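Local coordinates for protein UDP-N-Acetylglucosamine 2-Epimerase (Thermus thermophilus, PDB 1V4V) that probably catalyses the inversion at C2 that interconverts UDP-N-acetylglucosamine and UDP-N-acetylmannosamine, at residues P23-L28 with F55-D60; D148-P153 with A159-E164; L184-G189 with L271-L276. All coordinates share one frame; numbering follows the deposited sequence.

Contact 1 (P23-L28 with F55-D60)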
loop_
_atom_site.group_PDB
_atom_site.type_symbol
_atom_site.label_atom_id
_atom_site.label_comp_id
_atom_site.label_asym_id
_atom_site.label_seq_id
_atom_site.Cartn_x
_atom_site.Cartn_y
_atom_site.Cartn_z
ATOM N N PRO A 23 1.978 -2.275 -25.097
ATOM C CA PRO A 23 0.762 -1.735 -25.715
ATOM C C PRO A 23 0.383 -0.369 -25.146
ATOM O O PRO A 23 -0.151 0.489 -25.855
ATOM C CB PRO A 23 -0.291 -2.795 -25.397
ATOM C CG PRO A 23 0.509 -4.059 -25.319
ATOM C CD PRO A 23 1.738 -3.627 -24.559
ATOM N N VAL A 24 0.644 -0.181 -23.855
ATOM C CA VAL A 24 0.342 1.080 -23.184
ATOM C C VAL A 24 1.299 2.159 -23.686
ATOM O O VAL A 24 0.882 3.264 -24.023
ATOM C CB VAL A 24 0.494 0.937 -21.652
ATOM C CG1 VAL A 24 0.227 2.283 -20.969
ATOM C CG2 VAL A 24 -0.465 -0.129 -21.135
ATOM N N TYR A 25 2.583 1.829 -23.731
ATOM C CA TYR A 25 3.602 2.763 -24.203
ATOM C C TYR A 25 3.272 3.305 -25.594
ATOM O O TYR A 25 3.310 4.514 -25.833
ATOM C CB TYR A 25 4.960 2.068 -24.266
ATOM C CG TYR A 25 6.077 2.937 -24.795
ATOM C CD1 TYR A 25 6.842 3.723 -23.933
ATOM C CD2 TYR A 25 6.372 2.978 -26.162
ATOM C CE1 TYR A 25 7.872 4.522 -24.413
ATOM C CE2 TYR A 25 7.400 3.779 -26.651
ATOM C CZ TYR A 25 8.147 4.545 -25.770
ATOM O OH TYR A 25 9.185 5.321 -26.237
ATOM N N LEU A 26 2.955 2.399 -26.511
ATOM C CA LEU A 26 2.651 2.790 -27.882
ATOM C C LEU A 26 1.369 3.605 -27.984
ATOM O O LEU A 26 1.284 4.533 -28.784
ATOM C CB LEU A 26 2.584 1.545 -28.774
ATOM C CG LEU A 26 3.918 0.793 -28.859
ATOM C CD1 LEU A 26 3.728 -0.545 -29.563
ATOM C CD2 LEU A 26 4.948 1.650 -29.597
ATOM N N ALA A 27 0.376 3.274 -27.165
ATOM C CA ALA A 27 -0.884 4.009 -27.176
ATOM C C ALA A 27 -0.682 5.431 -26.647
ATOM O O ALA A 27 -1.326 6.374 -27.106
ATOM C CB ALA A 27 -1.928 3.279 -26.333
ATOM N N LEU A 28 0.216 5.578 -25.677
ATOM C CA LEU A 28 0.513 6.884 -25.091
ATOM C C LEU A 28 1.256 7.764 -26.093
ATOM O O LEU A 28 1.052 8.978 -26.144
ATOM C CB LEU A 28 1.370 6.715 -23.833
ATOM C CG LEU A 28 0.673 6.222 -22.561
ATOM C CD1 LEU A 28 1.716 5.772 -21.550
ATOM C CD2 LEU A 28 -0.190 7.338 -21.981
ATOM N N PHE A 55 8.773 -4.712 -30.030
ATOM C CA PHE A 55 7.755 -3.674 -30.098
ATOM C C PHE A 55 8.296 -2.323 -30.533
ATOM O O PHE A 55 7.558 -1.345 -30.587
ATOM C CB PHE A 55 7.058 -3.537 -28.741
ATOM C CG PHE A 55 6.652 -4.852 -28.137
ATOM C CD1 PHE A 55 7.505 -5.527 -27.271
ATOM C CD2 PHE A 55 5.426 -5.429 -28.454
ATOM C CE1 PHE A 55 7.144 -6.760 -26.727
ATOM C CE2 PHE A 55 5.055 -6.660 -27.917
ATOM C CZ PHE A 55 5.916 -7.327 -27.051
ATOM N N GLY A 56 9.585 -2.272 -30.848
ATOM C CA GLY A 56 10.190 -1.025 -31.280
ATOM C C GLY A 56 10.257 0.008 -30.170
ATOM O O GLY A 56 9.988 1.190 -30.394
ATOM N N ILE A 57 10.626 -0.441 -28.975
ATOM C CA ILE A 57 10.728 0.431 -27.807
ATOM C C ILE A 57 12.128 0.370 -27.202
ATOM O O ILE A 57 12.733 -0.697 -27.120
ATOM C CB ILE A 57 9.692 0.020 -26.725
ATOM C CG1 ILE A 57 8.275 0.211 -27.265
ATOM C CG2 ILE A 57 9.881 0.855 -25.455
ATOM C CD1 ILE A 57 7.189 -0.344 -26.357
ATOM N N GLN A 58 12.638 1.525 -26.787
ATOM C CA GLN A 58 13.960 1.618 -26.174
ATOM C C GLN A 58 13.750 2.205 -24.782
ATOM O O GLN A 58 12.816 2.980 -24.582
ATOM C CB GLN A 58 14.853 2.563 -26.982
ATOM C CG GLN A 58 14.537 2.595 -28.472
ATOM C CD GLN A 58 14.732 1.255 -29.150
ATOM O OE1 GLN A 58 14.277 1.044 -30.277
ATOM N NE2 GLN A 58 15.423 0.342 -28.473
ATOM N N GLU A 59 14.600 1.850 -23.823
ATOM C CA GLU A 59 14.431 2.403 -22.482
ATOM C C GLU A 59 15.118 3.757 -22.420
ATOM O O GLU A 59 16.022 4.042 -23.205
ATOM C CB GLU A 59 15.004 1.468 -21.404
ATOM C CG GLU A 59 16.454 1.714 -20.993
ATOM C CD GLU A 59 17.450 1.055 -21.919
ATOM O OE1 GLU A 59 18.653 1.038 -21.581
ATOM O OE2 GLU A 59 17.030 0.551 -22.980
ATOM N N ASP A 60 14.680 4.590 -21.486
ATOM C CA ASP A 60 15.242 5.923 -21.319
ATOM C C ASP A 60 16.210 5.990 -20.149
ATOM O O ASP A 60 17.139 6.795 -20.149
ATOM C CB ASP A 60 14.112 6.931 -21.120
ATOM C CG ASP A 60 13.266 7.101 -22.364
ATOM O OD1 ASP A 60 13.736 7.764 -23.313
ATOM O OD2 ASP A 60 12.141 6.566 -22.400
HETATM O O HOH W 1 11.131 4.084 -27.762
HETATM O O HOH W 2 11.362 5.292 -24.688
#
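I57 lies over one face of the phenol ring of Y25, its CG2 methyl almost on the ring normal in a CH-pi contact, 4.0 Å from the Y25 ring centroid. The other branch of I57, CG1 and CD1, lies along the CD2 side of the ring, with I57 CD1 3.4 Å from Y25 CD2. Y25 carries CG anti to its own N (chi1 178°), which sends the ring out from the helix toward the loop, and the two side chains run antiparallel alongside one another. Beyond the apolar overlap, Y25 OH joins the loop through two waters. Water 1 donates to the hydroxyl and accepts from Q58 N, whereas water 2 accepts from Y25 OH at 2.7 Å and donates to both Q58 O and D60 OD2. A leucine in place of Y25 would probably lose the ring face under I57 CG2 and leave both waters without their hydroxyl partner. L26 adds a lighter touch, its CD1 4.0 Å from F55 O, while G56, at positive phi, closes the preceding helix in a Schellman motif. Helix 15-29 is thereby joined to the loop between helix 45-53 and strand 61-62; Y25 also packs on strands 6-12 and 34-40, and L26 and F55 both meet L184 of helix 177-188.

Contact 2 (D148-P153 with A159-E164)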
loop_
_atom_site.group_PDB
_atom_site.type_symbol
_atom_site.label_atom_id
_atom_site.label_comp_id
_atom_site.label_asym_id
_atom_site.label_seq_id
_atom_site.Cartn_x
_atom_site.Cartn_y
_atom_site.Cartn_z
ATOM N N ASP A 148 -3.369 6.653 -8.001
ATOM C CA ASP A 148 -4.301 7.692 -8.421
ATOM C C ASP A 148 -5.364 7.051 -9.304
ATOM O O ASP A 148 -6.548 7.371 -9.207
ATOM C CB ASP A 148 -3.560 8.767 -9.218
ATOM C CG ASP A 148 -4.501 9.782 -9.841
ATOM O OD1 ASP A 148 -5.224 10.478 -9.086
ATOM O OD2 ASP A 148 -4.517 9.873 -11.089
ATOM N N LEU A 149 -4.932 6.137 -10.167
ATOM C CA LEU A 149 -5.846 5.446 -11.064
ATOM C C LEU A 149 -5.483 3.969 -11.156
ATOM O O LEU A 149 -4.338 3.617 -11.447
ATOM C CB LEU A 149 -5.798 6.084 -12.459
ATOM C CG LEU A 149 -6.780 5.572 -13.519
ATOM C CD1 LEU A 149 -8.197 5.559 -12.959
ATOM C CD2 LEU A 149 -6.695 6.469 -14.758
ATOM N N ASP A 150 -6.457 3.111 -10.878
ATOM C CA ASP A 150 -6.261 1.665 -10.957
ATOM C C ASP A 150 -6.924 1.174 -12.230
ATOM O O ASP A 150 -8.090 1.483 -12.485
ATOM C CB ASP A 150 -6.907 0.962 -9.763
ATOM C CG ASP A 150 -6.018 0.952 -8.541
ATOM O OD1 ASP A 150 -6.544 1.149 -7.431
ATOM O OD2 ASP A 150 -4.798 0.737 -8.693
ATOM N N PHE A 151 -6.176 0.416 -13.026
ATOM C CA PHE A 151 -6.695 -0.141 -14.266
ATOM C C PHE A 151 -6.970 -1.617 -13.993
ATOM O O PHE A 151 -6.062 -2.445 -14.023
ATOM C CB PHE A 151 -5.657 0.033 -15.374
ATOM C CG PHE A 151 -5.290 1.471 -15.631
ATOM C CD1 PHE A 151 -6.120 2.288 -16.393
ATOM C CD2 PHE A 151 -4.127 2.014 -15.092
ATOM C CE1 PHE A 151 -5.795 3.630 -16.621
ATOM C CE2 PHE A 151 -3.791 3.351 -15.308
ATOM C CZ PHE A 151 -4.627 4.162 -16.077
ATOM N N ALA A 152 -8.230 -1.927 -13.697
ATOM C CA ALA A 152 -8.643 -3.290 -13.383
ATOM C C ALA A 152 -8.937 -4.106 -14.633
ATOM O O ALA A 152 -9.645 -3.655 -15.527
ATOM C CB ALA A 152 -9.867 -3.262 -12.486
ATOM N N PRO A 153 -8.400 -5.331 -14.704
ATOM C CA PRO A 153 -8.637 -6.176 -15.877
ATOM C C PRO A 153 -10.063 -6.719 -15.963
ATOM O O PRO A 153 -10.577 -6.955 -17.052
ATOM C CB PRO A 153 -7.605 -7.288 -15.707
ATOM C CG PRO A 153 -7.533 -7.433 -14.205
ATOM C CD PRO A 153 -7.488 -5.989 -13.750
ATOM N N ALA A 159 -14.208 -4.903 -8.066
ATOM C CA ALA A 159 -14.938 -5.183 -6.834
ATOM C C ALA A 159 -13.970 -5.329 -5.662
ATOM O O ALA A 159 -14.281 -4.920 -4.546
ATOM C CB ALA A 159 -15.771 -6.443 -6.989
ATOM N N ASN A 160 -12.799 -5.912 -5.913
ATOM C CA ASN A 160 -11.799 -6.076 -4.860
ATOM C C ASN A 160 -11.266 -4.714 -4.420
ATOM O O ASN A 160 -11.117 -4.444 -3.226
ATOM C CB ASN A 160 -10.622 -6.933 -5.338
ATOM C CG ASN A 160 -10.988 -8.395 -5.505
ATOM O OD1 ASN A 160 -11.906 -8.892 -4.856
ATOM N ND2 ASN A 160 -10.257 -9.094 -6.363
ATOM N N LEU A 161 -10.987 -3.852 -5.392
ATOM C CA LEU A 161 -10.459 -2.525 -5.107
ATOM C C LEU A 161 -11.423 -1.682 -4.285
ATOM O O LEU A 161 -11.008 -0.993 -3.353
ATOM C CB LEU A 161 -10.104 -1.816 -6.417
ATOM C CG LEU A 161 -8.915 -2.459 -7.141
ATOM C CD1 LEU A 161 -8.802 -1.918 -8.561
ATOM C CD2 LEU A 161 -7.641 -2.194 -6.352
ATOM N N LEU A 162 -12.706 -1.737 -4.629
ATOM C CA LEU A 162 -13.717 -0.982 -3.901
ATOM C C LEU A 162 -13.743 -1.467 -2.457
ATOM O O LEU A 162 -13.899 -0.681 -1.526
ATOM C CB LEU A 162 -15.095 -1.186 -4.543
ATOM C CG LEU A 162 -15.288 -0.571 -5.931
ATOM C CD1 LEU A 162 -16.589 -1.070 -6.546
ATOM C CD2 LEU A 162 -15.293 0.946 -5.818
ATOM N N LYS A 163 -13.575 -2.771 -2.289
ATOM C CA LYS A 163 -13.578 -3.402 -0.978
ATOM C C LYS A 163 -12.408 -2.924 -0.117
ATOM O O LYS A 163 -12.410 -3.113 1.100
ATOM C CB LYS A 163 -13.528 -4.923 -1.153
ATOM C CG LYS A 163 -13.510 -5.722 0.136
ATOM C CD LYS A 163 -13.398 -7.216 -0.152
ATOM C CE LYS A 163 -12.133 -7.533 -0.940
ATOM N NZ LYS A 163 -12.008 -8.980 -1.269
ATOM N N GLU A 164 -11.414 -2.299 -0.746
ATOM C CA GLU A 164 -10.249 -1.800 -0.024
ATOM C C GLU A 164 -10.279 -0.286 0.161
ATOM O O GLU A 164 -9.266 0.328 0.504
ATOM C CB GLU A 164 -8.960 -2.215 -0.746
ATOM C CG GLU A 164 -8.702 -3.708 -0.712
ATOM C CD GLU A 164 -7.418 -4.116 -1.415
ATOM O OE1 GLU A 164 -7.108 -5.324 -1.405
ATOM O OE2 GLU A 164 -6.721 -3.241 -1.979
#
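D150 is the first residue of segment 148-153 to meet the helix. D150 CB lies 3.7 Å from L161 CD1, while D150 OD1 comes equally near the other methyl, L161 CD2, so the forked end of the leucine fits against the aspartate from CB to the carboxylate. With D150 CG beside the backbone N and anti to the carbonyl carbon (chi1 -84°), the carboxylate lies obliquely across the leucine. F151 turns to the other face of the sheet, where it packs on V357 and V361 of helix 353-364. At A152 the chain faces the helix again, and its CB stands 4.3 Å from L161 CD1. Such alternation marks a strand in a Rossmann-like parallel sheet, with the helix of the beta-alpha-beta unit 149-152, 155-162 and 171-173 packing against one face; L161 also rests on I171 of the last strand. No hydrogen bond links the two segments, and one leucine carries the helix side of a buried, mainly van der Waals contact. The D150 carboxylate therefore looks to other residues for polar company: T147 offers a weak hydrogen bond and K166 a long, weak ion pair, while the nearby D144 carboxylate, a like charge, could raise the pKa of one of the pair.

Contact 3 (L184-G189 with L271-L276)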
loop_
_atom_site.group_PDB
_atom_site.type_symbol
_atom_site.label_atom_id
_atom_site.label_comp_id
_atom_site.label_asym_id
_atom_site.label_seq_id
_atom_site.Cartn_x
_atom_site.Cartn_y
_atom_site.Cartn_z
ATOM N N LEU A 184 -0.093 -7.237 -31.217
ATOM C CA LEU A 184 1.059 -6.438 -31.623
ATOM C C LEU A 184 2.228 -7.343 -32.015
ATOM O O LEU A 184 2.876 -7.130 -33.043
ATOM C CB LEU A 184 1.478 -5.509 -30.477
ATOM C CG LEU A 184 2.710 -4.622 -30.680
ATOM C CD1 LEU A 184 2.546 -3.776 -31.932
ATOM C CD2 LEU A 184 2.896 -3.735 -29.454
ATOM N N ALA A 185 2.492 -8.353 -31.193
ATOM C CA ALA A 185 3.583 -9.279 -31.457
ATOM C C ALA A 185 3.361 -10.001 -32.784
ATOM O O ALA A 185 4.307 -10.233 -33.539
ATOM C CB ALA A 185 3.701 -10.291 -30.325
ATOM N N ALA A 186 2.108 -10.345 -33.070
ATOM C CA ALA A 186 1.789 -11.047 -34.311
ATOM C C ALA A 186 2.069 -10.157 -35.515
ATOM O O ALA A 186 2.617 -10.609 -36.523
ATOM C CB ALA A 186 0.334 -11.475 -34.312
ATOM N N LYS A 187 1.689 -8.890 -35.399
ATOM C CA LYS A 187 1.887 -7.927 -36.472
ATOM C C LYS A 187 3.360 -7.632 -36.736
ATOM O O LYS A 187 3.786 -7.547 -37.887
ATOM C CB LYS A 187 1.159 -6.622 -36.137
ATOM C CG LYS A 187 1.417 -5.503 -37.131
ATOM C CD LYS A 187 0.733 -4.214 -36.714
ATOM C CE LYS A 187 1.090 -3.087 -37.672
ATOM N NZ LYS A 187 2.565 -2.872 -37.735
ATOM N N LEU A 188 4.132 -7.478 -35.667
ATOM C CA LEU A 188 5.554 -7.165 -35.782
ATOM C C LEU A 188 6.430 -8.388 -36.012
ATOM O O LEU A 188 7.558 -8.272 -36.497
ATOM C CB LEU A 188 6.027 -6.436 -34.518
ATOM C CG LEU A 188 5.305 -5.123 -34.206
ATOM C CD1 LEU A 188 5.799 -4.568 -32.878
ATOM C CD2 LEU A 188 5.544 -4.126 -35.331
ATOM N N GLY A 189 5.913 -9.562 -35.667
ATOM C CA GLY A 189 6.685 -10.777 -35.833
ATOM C C GLY A 189 6.720 -11.333 -37.243
ATOM O O GLY A 189 5.987 -10.886 -38.126
ATOM N N LEU A 271 2.788 -17.005 -36.468
ATOM C CA LEU A 271 2.403 -18.328 -36.951
ATOM C C LEU A 271 0.946 -18.617 -36.599
ATOM O O LEU A 271 0.166 -19.057 -37.440
ATOM C CB LEU A 271 3.299 -19.396 -36.327
ATOM C CG LEU A 271 2.958 -20.854 -36.648
ATOM C CD1 LEU A 271 3.034 -21.099 -38.156
ATOM C CD2 LEU A 271 3.927 -21.757 -35.911
HETATM N N MSE A 272 0.580 -18.377 -35.344
HETATM C CA MSE A 272 -0.793 -18.617 -34.922
HETATM C C MSE A 272 -1.775 -17.775 -35.724
HETATM O O MSE A 272 -2.805 -18.276 -36.180
HETATM C CB MSE A 272 -0.962 -18.317 -33.428
HETATM C CG MSE A 272 -0.261 -19.292 -32.503
HETATM SE SE MSE A 272 -0.784 -18.980 -30.652
HETATM C CE MSE A 272 0.297 -17.423 -30.318
ATOM N N ARG A 273 -1.463 -16.495 -35.896
ATOM C CA ARG A 273 -2.339 -15.603 -36.641
ATOM C C ARG A 273 -2.562 -16.102 -38.070
ATOM O O ARG A 273 -3.637 -15.918 -38.641
ATOM C CB ARG A 273 -1.759 -14.186 -36.669
ATOM C CG ARG A 273 -2.710 -13.155 -37.255
ATOM C CD ARG A 273 -2.105 -11.759 -37.249
ATOM N NE ARG A 273 -0.976 -11.651 -38.167
ATOM C CZ ARG A 273 -0.349 -10.515 -38.453
ATOM N NH1 ARG A 273 -0.740 -9.380 -37.888
ATOM N NH2 ARG A 273 0.661 -10.513 -39.312
ATOM N N ALA A 274 -1.548 -16.743 -38.642
ATOM C CA ALA A 274 -1.652 -17.262 -40.008
ATOM C C ALA A 274 -2.275 -18.656 -40.068
ATOM O O ALA A 274 -2.394 -19.240 -41.145
ATOM C CB ALA A 274 -0.267 -17.298 -40.653
ATOM N N SER A 275 -2.681 -19.185 -38.918
ATOM C CA SER A 275 -3.252 -20.527 -38.864
ATOM C C SER A 275 -4.775 -20.559 -38.791
ATOM O O SER A 275 -5.409 -19.615 -38.316
ATOM C CB SER A 275 -2.676 -21.288 -37.667
ATOM O OG SER A 275 -1.263 -21.396 -37.766
ATOM N N LEU A 276 -5.345 -21.666 -39.259
ATOM C CA LEU A 276 -6.792 -21.873 -39.265
ATOM C C LEU A 276 -7.241 -22.383 -37.907
ATOM O O LEU A 276 -8.407 -22.260 -37.531
ATOM C CB LEU A 276 -7.178 -22.948 -40.293
ATOM C CG LEU A 276 -6.890 -22.799 -41.787
ATOM C CD1 LEU A 276 -7.302 -24.080 -42.507
ATOM C CD2 LEU A 276 -7.649 -21.615 -42.350
HETATM O O HOH W 3 2.243 -7.691 -40.553
#
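This is a helix-end contact between the two Rossmann-like domains of a GT-B fold, in which an arginine lies over the last turn of a helix without hydrogen-bonding to it directly. R273, at the end of helix 265-273, reaches helix 177-188, which follows the last strand of the N-terminal sheet. The aliphatic part of R273 passes the methyl of A186, with R273 CD 3.8 Å from A186 CB. A bend at chi3 (67°) then turns the guanidinium over the backbone, so that A186 O lies 3.4 Å from its plane, nearer its margin than its centre, on the same face as K187 N. R273 NH1 comes to 3.3 Å from K187 CA, a close approach to backbone. A carbonyl over the face of the group cannot receive its in-plane N-H bonds, but its partial negative charge is probably favourable to the cation. Water 3, in the guanidinium plane, donates to K187 O at 3.1 Å and accepts a weak bond from R273 NH2. A186 also packs on A269 of the arginine's own helix and on L292. The chain leaves helix 265-273 for strand 275-280 with S275 OG donating to L271 O at 2.8 Å, from 39° out of the carbonyl plane.

From the N terminus, contact 1 comes first: it closes a loop from helix 15-29 through strand 34-40 and helix 45-53, on one flank of the seven-stranded sheet. Contact 2 follows within a single beta-alpha-beta unit of that same sheet, between its first strand and its helix, about 24 Å away between centres. Contact 3 opens later and spans 81 residues, tying helix 177-188 to helix 265-273, which leads into an inner strand of the six-stranded sheet. The three are in series, with none nested or crossing. Contacts 1 and 3 nevertheless meet in space, where L184 CD2 packs 3.2 Å from F55 CD2, whereas contacts 2 and 3 lie on opposite sides of the chain's centre.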